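Local coordinates for protein endopolygalacturonase (Chondrostereum purpureum, PDB 1K5C) that probably hydrolyses the alpha-1,4 links between galacturonate units of polygalacturonan, as an endo-acting glycoside hydrolase of family 28, at residues 17-28 with 41-52; 109-119 with 133-142. All blocks are in the same frame, centred on the assembly; numbering follows the deposited sequence. Where two conformers were deposited one is given.

Interaction 1 (17-28 with 41-52); sequences CSAVTLNGFTVP and ATVTMAGDITFA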
loop_
_atom_site.group_PDB
_atom_site.type_symbol
_atom_site.label_atom_id
_atom_site.label_comp_id
_atom_site.label_asym_id
_atom_site.label_seq_id
_atom_site.Cartn_x
_atom_site.Cartn_y
_atom_site.Cartn_z
ATOM N N CYS A 17 -28.930 -12.160 3.393
ATOM C CA CYS A 17 -29.087 -11.071 2.445
ATOM C C CYS A 17 -28.152 -11.188 1.263
ATOM O O CYS A 17 -26.937 -11.314 1.437
ATOM C CB CYS A 17 -28.736 -9.728 3.130
ATOM S SG CYS A 17 -29.684 -9.379 4.633
ATOM N N SER A 18 -28.702 -11.065 0.038
ATOM C CA SER A 18 -27.828 -10.912 -1.125
ATOM C C SER A 18 -27.633 -9.433 -1.497
ATOM O O SER A 18 -26.729 -9.128 -2.318
ATOM C CB SER A 18 -28.359 -11.650 -2.369
ATOM O OG SER A 18 -29.599 -11.079 -2.767
ATOM N N ALA A 19 -28.437 -8.527 -0.919
ATOM C CA ALA A 19 -28.298 -7.088 -1.162
ATOM C C ALA A 19 -28.330 -6.439 0.207
ATOM O O ALA A 19 -29.374 -6.396 0.887
ATOM C CB ALA A 19 -29.420 -6.566 -2.031
ATOM N N VAL A 20 -27.193 -5.934 0.661
ATOM C CA VAL A 20 -27.043 -5.286 1.960
ATOM C C VAL A 20 -26.882 -3.778 1.724
ATOM O O VAL A 20 -26.089 -3.417 0.828
ATOM C CB VAL A 20 -25.817 -5.839 2.701
ATOM C CG1 VAL A 20 -25.535 -5.089 4.015
ATOM C CG2 VAL A 20 -26.036 -7.326 3.003
ATOM N N THR A 21 -27.582 -2.958 2.467
ATOM C CA THR A 21 -27.368 -1.530 2.436
ATOM C C THR A 21 -26.680 -1.106 3.718
ATOM O O THR A 21 -27.181 -1.404 4.791
ATOM C CB THR A 21 -28.715 -0.785 2.313
ATOM O OG1 THR A 21 -29.358 -1.250 1.112
ATOM C CG2 THR A 21 -28.472 0.709 2.172
ATOM N N LEU A 22 -25.544 -0.447 3.563
ATOM C CA LEU A 22 -24.774 0.020 4.715
ATOM C C LEU A 22 -25.101 1.510 4.838
ATOM O O LEU A 22 -24.602 2.329 4.050
ATOM C CB LEU A 22 -23.286 -0.323 4.461
ATOM C CG LEU A 22 -22.318 0.139 5.526
ATOM C CD1 LEU A 22 -22.639 -0.499 6.851
ATOM C CD2 LEU A 22 -20.932 -0.331 4.971
ATOM N N ASN A 23 -25.962 1.855 5.802
ATOM C CA ASN A 23 -26.292 3.259 6.022
ATOM C C ASN A 23 -25.127 3.990 6.733
ATOM O O ASN A 23 -24.174 3.388 7.213
ATOM C CB ASN A 23 -27.591 3.389 6.800
ATOM C CG ASN A 23 -28.856 3.254 5.989
ATOM O OD1 ASN A 23 -28.776 2.927 4.841
ATOM N ND2 ASN A 23 -30.033 3.577 6.571
ATOM N N GLY A 24 -25.235 5.309 6.732
ATOM C CA GLY A 24 -24.262 6.166 7.496
ATOM C C GLY A 24 -24.661 6.176 8.976
ATOM O O GLY A 24 -25.822 6.149 9.364
ATOM N N PHE A 25 -23.610 6.161 9.823
ATOM C CA PHE A 25 -23.751 6.206 11.284
ATOM C C PHE A 25 -22.369 6.391 11.869
ATOM O O PHE A 25 -21.353 6.359 11.158
ATOM C CB PHE A 25 -24.447 4.948 11.872
ATOM C CG PHE A 25 -23.831 3.625 11.519
ATOM C CD1 PHE A 25 -22.868 3.013 12.345
ATOM C CD2 PHE A 25 -24.238 2.957 10.382
ATOM C CE1 PHE A 25 -22.353 1.769 12.021
ATOM C CE2 PHE A 25 -23.717 1.723 10.019
ATOM C CZ PHE A 25 -22.777 1.139 10.847
ATOM N N THR A 26 -22.339 6.623 13.196
ATOM C CA THR A 26 -21.084 6.646 13.935
ATOM C C THR A 26 -20.836 5.310 14.582
ATOM O O THR A 26 -21.746 4.732 15.214
ATOM C CB THR A 26 -21.122 7.720 15.013
ATOM O OG1 THR A 26 -21.223 8.981 14.345
ATOM C CG2 THR A 26 -19.870 7.712 15.867
ATOM N N VAL A 27 -19.610 4.787 14.459
ATOM C CA VAL A 27 -19.147 3.642 15.234
ATOM C C VAL A 27 -18.660 4.201 16.587
ATOM O O VAL A 27 -17.662 4.944 16.616
ATOM C CB VAL A 27 -18.028 2.910 14.488
ATOM C CG1 VAL A 27 -17.413 1.831 15.376
ATOM C CG2 VAL A 27 -18.577 2.345 13.183
ATOM N N PRO A 28 -19.351 3.889 17.667
ATOM C CA PRO A 28 -19.001 4.518 18.965
ATOM C C PRO A 28 -17.674 4.035 19.439
ATOM O O PRO A 28 -17.187 2.959 19.119
ATOM C CB PRO A 28 -20.146 4.068 19.918
ATOM C CG PRO A 28 -21.250 3.627 19.003
ATOM C CD PRO A 28 -20.571 3.039 17.785
ATOM N N ALA A 41 -22.717 -11.568 -2.135
ATOM C CA ALA A 41 -23.624 -10.469 -1.814
ATOM C C ALA A 41 -23.085 -9.139 -2.375
ATOM O O ALA A 41 -21.852 -8.927 -2.455
ATOM C CB ALA A 41 -23.770 -10.356 -0.306
ATOM N N THR A 42 -24.024 -8.269 -2.699
ATOM C CA THR A 42 -23.711 -6.855 -2.993
ATOM C C THR A 42 -23.937 -6.074 -1.711
ATOM O O THR A 42 -25.009 -6.162 -1.098
ATOM C CB THR A 42 -24.610 -6.344 -4.090
ATOM O OG1 THR A 42 -24.315 -7.058 -5.333
ATOM C CG2 THR A 42 -24.382 -4.837 -4.392
ATOM N N VAL A 43 -22.932 -5.282 -1.321
ATOM C CA VAL A 43 -23.024 -4.381 -0.166
ATOM C C VAL A 43 -22.879 -2.989 -0.726
ATOM O O VAL A 43 -21.852 -2.664 -1.339
ATOM C CB VAL A 43 -21.913 -4.679 0.817
ATOM C CG1 VAL A 43 -21.980 -3.702 2.012
ATOM C CG2 VAL A 43 -21.952 -6.152 1.281
ATOM N N THR A 44 -23.914 -2.141 -0.558
ATOM C CA THR A 44 -23.926 -0.803 -1.088
ATOM C C THR A 44 -23.931 0.199 0.033
ATOM O O THR A 44 -24.810 0.129 0.916
ATOM C CB THR A 44 -25.187 -0.568 -1.970
ATOM O OG1 THR A 44 -25.207 -1.572 -3.023
ATOM C CG2 THR A 44 -25.202 0.810 -2.621
ATOM N N MET A 45 -22.972 1.124 0.029
ATOM C CA MET A 45 -22.963 2.187 1.015
ATOM C C MET A 45 -23.938 3.288 0.651
ATOM O O MET A 45 -23.963 3.745 -0.510
ATOM C CB MET A 45 -21.579 2.853 1.103
ATOM C CG MET A 45 -20.546 2.097 1.770
ATOM S SD MET A 45 -19.044 3.004 2.075
ATOM C CE MET A 45 -19.131 3.802 3.696
ATOM N N ALA A 46 -24.709 3.718 1.641
ATOM C CA ALA A 46 -25.733 4.771 1.435
ATOM C C ALA A 46 -25.454 5.969 2.316
ATOM O O ALA A 46 -26.254 6.931 2.275
ATOM C CB ALA A 46 -27.130 4.222 1.729
ATOM N N GLY A 47 -24.390 5.966 3.096
ATOM C CA GLY A 47 -23.998 7.115 3.922
ATOM C C GLY A 47 -22.551 6.935 4.363
ATOM O O GLY A 47 -21.923 5.926 4.072
ATOM N N ASP A 48 -22.055 7.989 5.024
ATOM C CA ASP A 48 -20.683 7.970 5.532
ATOM C C ASP A 48 -20.661 7.359 6.940
ATOM O O ASP A 48 -21.599 7.549 7.747
ATOM C CB ASP A 48 -20.161 9.394 5.605
ATOM C CG ASP A 48 -20.067 10.104 4.254
ATOM O OD1 ASP A 48 -20.017 9.419 3.203
ATOM O OD2 ASP A 48 -19.984 11.358 4.291
ATOM N N ILE A 49 -19.566 6.656 7.248
ATOM C CA ILE A 49 -19.398 6.025 8.577
ATOM C C ILE A 49 -18.241 6.702 9.272
ATOM O O ILE A 49 -17.119 6.713 8.772
ATOM C CB ILE A 49 -19.221 4.507 8.438
ATOM C CG1 ILE A 49 -20.497 3.902 7.765
ATOM C CG2 ILE A 49 -19.008 3.882 9.815
ATOM C CD1 ILE A 49 -20.388 2.475 7.411
ATOM N N THR A 50 -18.545 7.308 10.408
ATOM C CA THR A 50 -17.557 8.064 11.205
ATOM C C THR A 50 -17.188 7.271 12.435
ATOM O O THR A 50 -18.078 6.723 13.112
ATOM C CB THR A 50 -18.141 9.445 11.568
ATOM O OG1 THR A 50 -18.417 10.172 10.357
ATOM C CG2 THR A 50 -17.164 10.285 12.404
ATOM N N PHE A 51 -15.897 7.211 12.765
ATOM C CA PHE A 51 -15.432 6.400 13.902
ATOM C C PHE A 51 -15.010 7.351 15.017
ATOM O O PHE A 51 -14.019 8.105 14.912
ATOM C CB PHE A 51 -14.255 5.537 13.462
ATOM C CG PHE A 51 -14.691 4.450 12.506
ATOM C CD1 PHE A 51 -15.045 4.731 11.167
ATOM C CD2 PHE A 51 -14.745 3.108 12.936
ATOM C CE1 PHE A 51 -15.462 3.737 10.319
ATOM C CE2 PHE A 51 -15.138 2.103 12.049
ATOM C CZ PHE A 51 -15.502 2.426 10.737
ATOM N N ALA A 52 -15.795 7.358 16.110
ATOM C CA ALA A 52 -15.451 8.194 17.263
ATOM C C ALA A 52 -14.087 7.806 17.787
ATOM O O ALA A 52 -13.645 6.641 17.684
ATOM C CB ALA A 52 -16.536 8.018 18.350
HETATM O O HOH W 1 -26.794 -3.625 -2.125
HETATM O O HOH W 2 -14.832 4.250 16.911
#

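Interaction 2 (109-119 with 133-142); sequences YKKFEVLNSPA and LDGITVDDFA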
loop_
_atom_site.group_PDB
_atom_site.type_symbol
_atom_site.label_atom_id
_atom_site.label_comp_id
_atom_site.label_asym_id
_atom_site.label_seq_id
_atom_site.Cartn_x
_atom_site.Cartn_y
_atom_site.Cartn_z
ATOM N N TYR A 109 -14.288 -4.249 -4.822
ATOM C CA TYR A 109 -14.580 -3.139 -3.925
ATOM C C TYR A 109 -14.359 -1.857 -4.693
ATOM O O TYR A 109 -13.245 -1.617 -5.186
ATOM C CB TYR A 109 -13.644 -3.174 -2.682
ATOM C CG TYR A 109 -14.025 -4.315 -1.746
ATOM C CD1 TYR A 109 -13.809 -5.636 -2.041
ATOM C CD2 TYR A 109 -14.729 -3.998 -0.569
ATOM C CE1 TYR A 109 -14.230 -6.663 -1.176
ATOM C CE2 TYR A 109 -15.160 -5.011 0.279
ATOM C CZ TYR A 109 -14.905 -6.337 -0.015
ATOM O OH TYR A 109 -15.354 -7.299 0.847
ATOM N N LYS A 110 -15.410 -1.011 -4.777
ATOM C CA LYS A 110 -15.309 0.177 -5.643
ATOM C C LYS A 110 -15.761 1.445 -4.960
ATOM O O LYS A 110 -16.731 1.482 -4.209
ATOM C CB LYS A 110 -16.264 -0.050 -6.874
ATOM C CG LYS A 110 -15.968 -1.302 -7.675
ATOM C CD LYS A 110 -17.125 -1.849 -8.492
ATOM C CE LYS A 110 -18.174 -2.599 -7.551
ATOM N NZ LYS A 110 -19.180 -3.167 -8.530
ATOM N N LYS A 111 -15.073 2.544 -5.323
ATOM C CA LYS A 111 -15.630 3.905 -5.204
ATOM C C LYS A 111 -16.068 4.254 -3.809
ATOM O O LYS A 111 -17.197 4.642 -3.512
ATOM C CB LYS A 111 -16.778 4.085 -6.211
ATOM C CG LYS A 111 -16.287 4.124 -7.665
ATOM C CD LYS A 111 -15.564 5.445 -7.955
ATOM C CE LYS A 111 -15.243 5.674 -9.395
ATOM N NZ LYS A 111 -14.756 7.106 -9.458
ATOM N N PHE A 112 -15.106 4.128 -2.853
ATOM C CA PHE A 112 -15.299 4.761 -1.541
ATOM C C PHE A 112 -13.989 5.424 -1.145
ATOM O O PHE A 112 -12.936 5.227 -1.771
ATOM C CB PHE A 112 -15.801 3.772 -0.479
ATOM C CG PHE A 112 -14.869 2.614 -0.214
ATOM C CD1 PHE A 112 -13.834 2.729 0.698
ATOM C CD2 PHE A 112 -15.094 1.398 -0.888
ATOM C CE1 PHE A 112 -13.027 1.623 0.984
ATOM C CE2 PHE A 112 -14.295 0.314 -0.620
ATOM C CZ PHE A 112 -13.248 0.425 0.297
ATOM N N GLU A 113 -14.082 6.201 -0.067
ATOM C CA GLU A 113 -12.936 6.961 0.442
ATOM C C GLU A 113 -12.702 6.597 1.898
ATOM O O GLU A 113 -13.645 6.477 2.683
ATOM C CB GLU A 113 -13.226 8.462 0.333
ATOM C CG GLU A 113 -12.181 9.343 1.038
ATOM C CD GLU A 113 -12.380 10.790 0.745
ATOM O OE1 GLU A 113 -12.394 11.211 -0.393
ATOM O OE2 GLU A 113 -12.418 11.555 1.695
ATOM N N VAL A 114 -11.433 6.435 2.235
ATOM C CA VAL A 114 -10.970 6.422 3.619
ATOM C C VAL A 114 -10.403 7.804 3.894
ATOM O O VAL A 114 -9.467 8.218 3.200
ATOM C CB VAL A 114 -9.910 5.315 3.818
ATOM C CG1 VAL A 114 -9.286 5.452 5.182
ATOM C CG2 VAL A 114 -10.576 3.943 3.571
ATOM N N LEU A 115 -10.994 8.492 4.857
ATOM C CA LEU A 115 -10.601 9.866 5.190
ATOM C C LEU A 115 -9.905 9.856 6.563
ATOM O O LEU A 115 -10.487 9.397 7.569
ATOM C CB LEU A 115 -11.847 10.739 5.250
ATOM C CG LEU A 115 -11.627 12.186 5.721
ATOM C CD1 LEU A 115 -10.737 12.983 4.730
ATOM C CD2 LEU A 115 -12.964 12.898 5.874
ATOM N N ASN A 116 -8.679 10.362 6.608
ATOM C CA ASN A 116 -7.986 10.573 7.890
ATOM C C ASN A 116 -7.927 9.303 8.762
ATOM O O ASN A 116 -8.392 9.264 9.905
ATOM C CB ASN A 116 -8.588 11.769 8.628
ATOM C CG ASN A 116 -8.475 13.022 7.768
ATOM O OD1 ASN A 116 -7.510 13.147 6.978
ATOM N ND2 ASN A 116 -9.422 13.929 7.944
ATOM N N SER A 117 -7.288 8.262 8.214
ATOM C CA SER A 117 -6.987 7.104 9.039
ATOM C C SER A 117 -6.038 7.503 10.185
ATOM O O SER A 117 -5.156 8.331 10.017
ATOM C CB SER A 117 -6.371 5.989 8.186
ATOM O OG SER A 117 -5.150 6.403 7.553
ATOM N N PRO A 118 -6.182 6.850 11.369
ATOM C CA PRO A 118 -5.227 7.134 12.460
ATOM C C PRO A 118 -3.798 6.825 12.058
ATOM O O PRO A 118 -2.892 7.599 12.438
ATOM C CB PRO A 118 -5.733 6.269 13.626
ATOM C CG PRO A 118 -7.256 6.214 13.375
ATOM C CD PRO A 118 -7.342 6.055 11.836
ATOM N N ALA A 119 -3.586 5.726 11.364
ATOM C CA ALA A 119 -2.244 5.339 10.850
ATOM C C ALA A 119 -2.524 4.538 9.573
ATOM O O ALA A 119 -3.131 5.074 8.637
ATOM C CB ALA A 119 -1.407 4.662 11.923
ATOM N N LEU A 133 -9.615 -3.967 -5.812
ATOM C CA LEU A 133 -9.957 -2.676 -5.198
ATOM C C LEU A 133 -9.839 -1.632 -6.317
ATOM O O LEU A 133 -8.777 -1.533 -6.950
ATOM C CB LEU A 133 -9.018 -2.327 -4.047
ATOM C CG LEU A 133 -9.307 -2.940 -2.673
ATOM C CD1 LEU A 133 -9.894 -4.280 -2.518
ATOM C CD2 LEU A 133 -8.062 -2.766 -1.767
ATOM N N ASP A 134 -10.921 -0.894 -6.579
ATOM C CA ASP A 134 -10.994 -0.069 -7.790
ATOM C C ASP A 134 -11.611 1.266 -7.458
ATOM O O ASP A 134 -12.759 1.329 -6.992
ATOM C CB ASP A 134 -11.804 -0.861 -8.850
ATOM C CG ASP A 134 -11.844 -0.198 -10.219
ATOM O OD1 ASP A 134 -11.538 0.989 -10.345
ATOM O OD2 ASP A 134 -12.119 -0.952 -11.183
ATOM N N GLY A 135 -10.864 2.347 -7.658
ATOM C CA GLY A 135 -11.458 3.680 -7.487
ATOM C C GLY A 135 -11.634 4.074 -6.035
ATOM O O GLY A 135 -12.549 4.837 -5.730
ATOM N N ILE A 136 -10.738 3.606 -5.171
ATOM C CA ILE A 136 -10.730 3.955 -3.753
ATOM C C ILE A 136 -9.774 5.129 -3.545
ATOM O O ILE A 136 -8.673 5.133 -4.085
ATOM C CB ILE A 136 -10.363 2.735 -2.914
ATOM C CG1 ILE A 136 -11.557 1.681 -3.070
ATOM C CG2 ILE A 136 -10.158 3.086 -1.434
ATOM C CD1 ILE A 136 -11.073 0.366 -2.544
ATOM N N THR A 137 -10.225 6.083 -2.723
ATOM C CA THR A 137 -9.359 7.198 -2.336
ATOM C C THR A 137 -8.973 7.047 -0.864
ATOM O O THR A 137 -9.886 6.903 -0.018
ATOM C CB THR A 137 -10.066 8.540 -2.537
ATOM O OG1 THR A 137 -10.356 8.697 -3.931
ATOM C CG2 THR A 137 -9.241 9.717 -2.061
ATOM N N VAL A 138 -7.690 7.107 -0.559
ATOM C CA VAL A 138 -7.217 7.259 0.829
ATOM C C VAL A 138 -6.789 8.727 0.927
ATOM O O VAL A 138 -5.733 9.109 0.398
ATOM C CB VAL A 138 -6.065 6.299 1.175
ATOM C CG1 VAL A 138 -5.555 6.624 2.581
ATOM C CG2 VAL A 138 -6.555 4.864 1.060
ATOM N N ASP A 139 -7.641 9.543 1.551
ATOM C CA ASP A 139 -7.350 10.959 1.716
ATOM C C ASP A 139 -6.887 11.191 3.158
ATOM O O ASP A 139 -7.699 11.378 4.063
ATOM C CB ASP A 139 -8.549 11.841 1.390
ATOM C CG ASP A 139 -8.217 13.297 1.486
ATOM O OD1 ASP A 139 -7.163 13.656 2.054
ATOM O OD2 ASP A 139 -9.025 14.124 0.970
ATOM N N ASP A 140 -5.540 11.142 3.323
ATOM C CA ASP A 140 -4.899 11.514 4.550
ATOM C C ASP A 140 -4.101 12.815 4.376
ATOM O O ASP A 140 -3.165 13.100 5.123
ATOM C CB ASP A 140 -3.986 10.385 5.087
ATOM C CG ASP A 140 -4.764 9.258 5.658
ATOM O OD1 ASP A 140 -5.959 9.315 5.917
ATOM O OD2 ASP A 140 -4.063 8.175 5.863
ATOM N N PHE A 141 -4.513 13.652 3.417
ATOM C CA PHE A 141 -3.787 14.908 3.149
ATOM C C PHE A 141 -3.656 15.774 4.411
ATOM O O PHE A 141 -2.635 16.459 4.587
ATOM C CB PHE A 141 -4.530 15.660 2.033
ATOM C CG PHE A 141 -3.853 16.968 1.709
ATOM C CD1 PHE A 141 -2.625 16.993 1.001
ATOM C CD2 PHE A 141 -4.384 18.168 2.094
ATOM C CE1 PHE A 141 -2.013 18.194 0.719
ATOM C CE2 PHE A 141 -3.725 19.372 1.822
ATOM C CZ PHE A 141 -2.531 19.367 1.129
ATOM N N ALA A 142 -4.688 15.812 5.274
ATOM C CA ALA A 142 -4.624 16.618 6.476
ATOM C C ALA A 142 -3.429 16.239 7.328
ATOM O O ALA A 142 -2.948 17.057 8.152
ATOM C CB ALA A 142 -5.936 16.453 7.260
HETATM O O HOH W 3 -11.617 14.146 0.906
HETATM O O HOH W 4 -7.278 14.641 4.725
#

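Interaction 1 (17-28 with 41-52)
I49 pushes the end of its side chain into the bend between L22 and F25: CD1 comes 3.6 Å from L22 CG, meeting the leucine at about a right angle, while CG1 lies over one face of the F25 ring. With CG1 anti to the carbonyl carbon (chi1 -61°), I49 leaves its other branch, CG2, to touch V27 CG2 at 3.7 Å. V27 in turn sets CG2 over a face of the F51 ring in a CH-pi contact, 4.0 Å from the centroid and displaced toward the rim. L22 CD2 also lies beside M45 CG, and V20 meets V43, so apolar residues stack on apolar residues from coil to coil. These are successive coils of a right-handed parallel beta-helix, the pectin-lyase-like fold of family 28, and the apolar row faces its interior, where L35 of strand 33-35 meets L22 and L33 meets F25, V27 and I49. Two parallel ladders run along the backbone, parted by a one-residue slip at the turn. There G24 and G47 nest with CA atoms 3.7 Å apart; a beta carbon on either would run into the other chain. Outside, T21 CG2 rests against A46 CB at 3.8 Å, and a water joins V20 O to T44 OG1.

Interaction 2 (109-119 with 133-142)
D140 takes hold of the chain at S117 with both carboxylate oxygens. OD1 accepts the backbone N of S117 at 2.9 Å, on its syn side and 32° out of the carboxylate plane; OD2 lies 2.7 Å from S117 OG, a hydroxyl that has A119 O as a rival acceptor. With chi1 of 60°, S117 holds OG between its own N and carbonyl carbon, within reach of D140 OD2 and A119 O alike. Were D140 replaced by an alanine, the S117 amide would probably lose its acceptor and the hydroxyl keep A119 O alone, with less to fix the loop at S117.

Other polar side chains meet through water. E113 and D139 lie side by side, OE2 and OD2 4.3 Å apart with their planes turned 61°, and one water donates to both oxygens, which probably eases their repulsion. D139 OD1 accepts F141 N in an Asx turn, while a second water bridges this oxygen, N116 OD1 and A142 N.

Apolar contact centres on I136, whose CG1 stands over one face of the F112 ring, 4.0 Å from the centroid (CH-pi); its CD1 reaches F112 CZ at 3.6 Å. L133 CD1 packs on Y109 CB.

Backbone bonds of parallel strands complete the contact: D134 N to Y109 O and K111 N to D134 O, then, past a break between K111 and F112 and about G135, T137 N to F112 O and on to N116 N to D139 O.

Strand 108-115 is flanked by strands 68-71 and 76-78 of the preceding coil, where F112 meets F70 and F77; strand 130-139 continues to strand 162-170, with I136 touching C167. Across the interior, I122 of strand 122-127 packs on V114, I136 and V138.

In the fold
Interactions 1 and 2 join neighbouring coils of the same beta-helix, with centres about 15 Å apart. Between them run strands 68-71 and 76-78: F70 touches both M45 and F112, which also meet each other directly, M45 SD to F112 CB at 4.2 Å. Interaction 1 lies toward the N-terminal end, its centre about 24 Å from that of the chain, and away from the annotated sites; its C17 is tied to C3 by a disulfide. Interaction 2 is nearer the substrate site: the side chain of A119 is about 4 Å from that of N151, and D140's about 8 Å from that of D173, both known to bind galacturonate, though none is bound here.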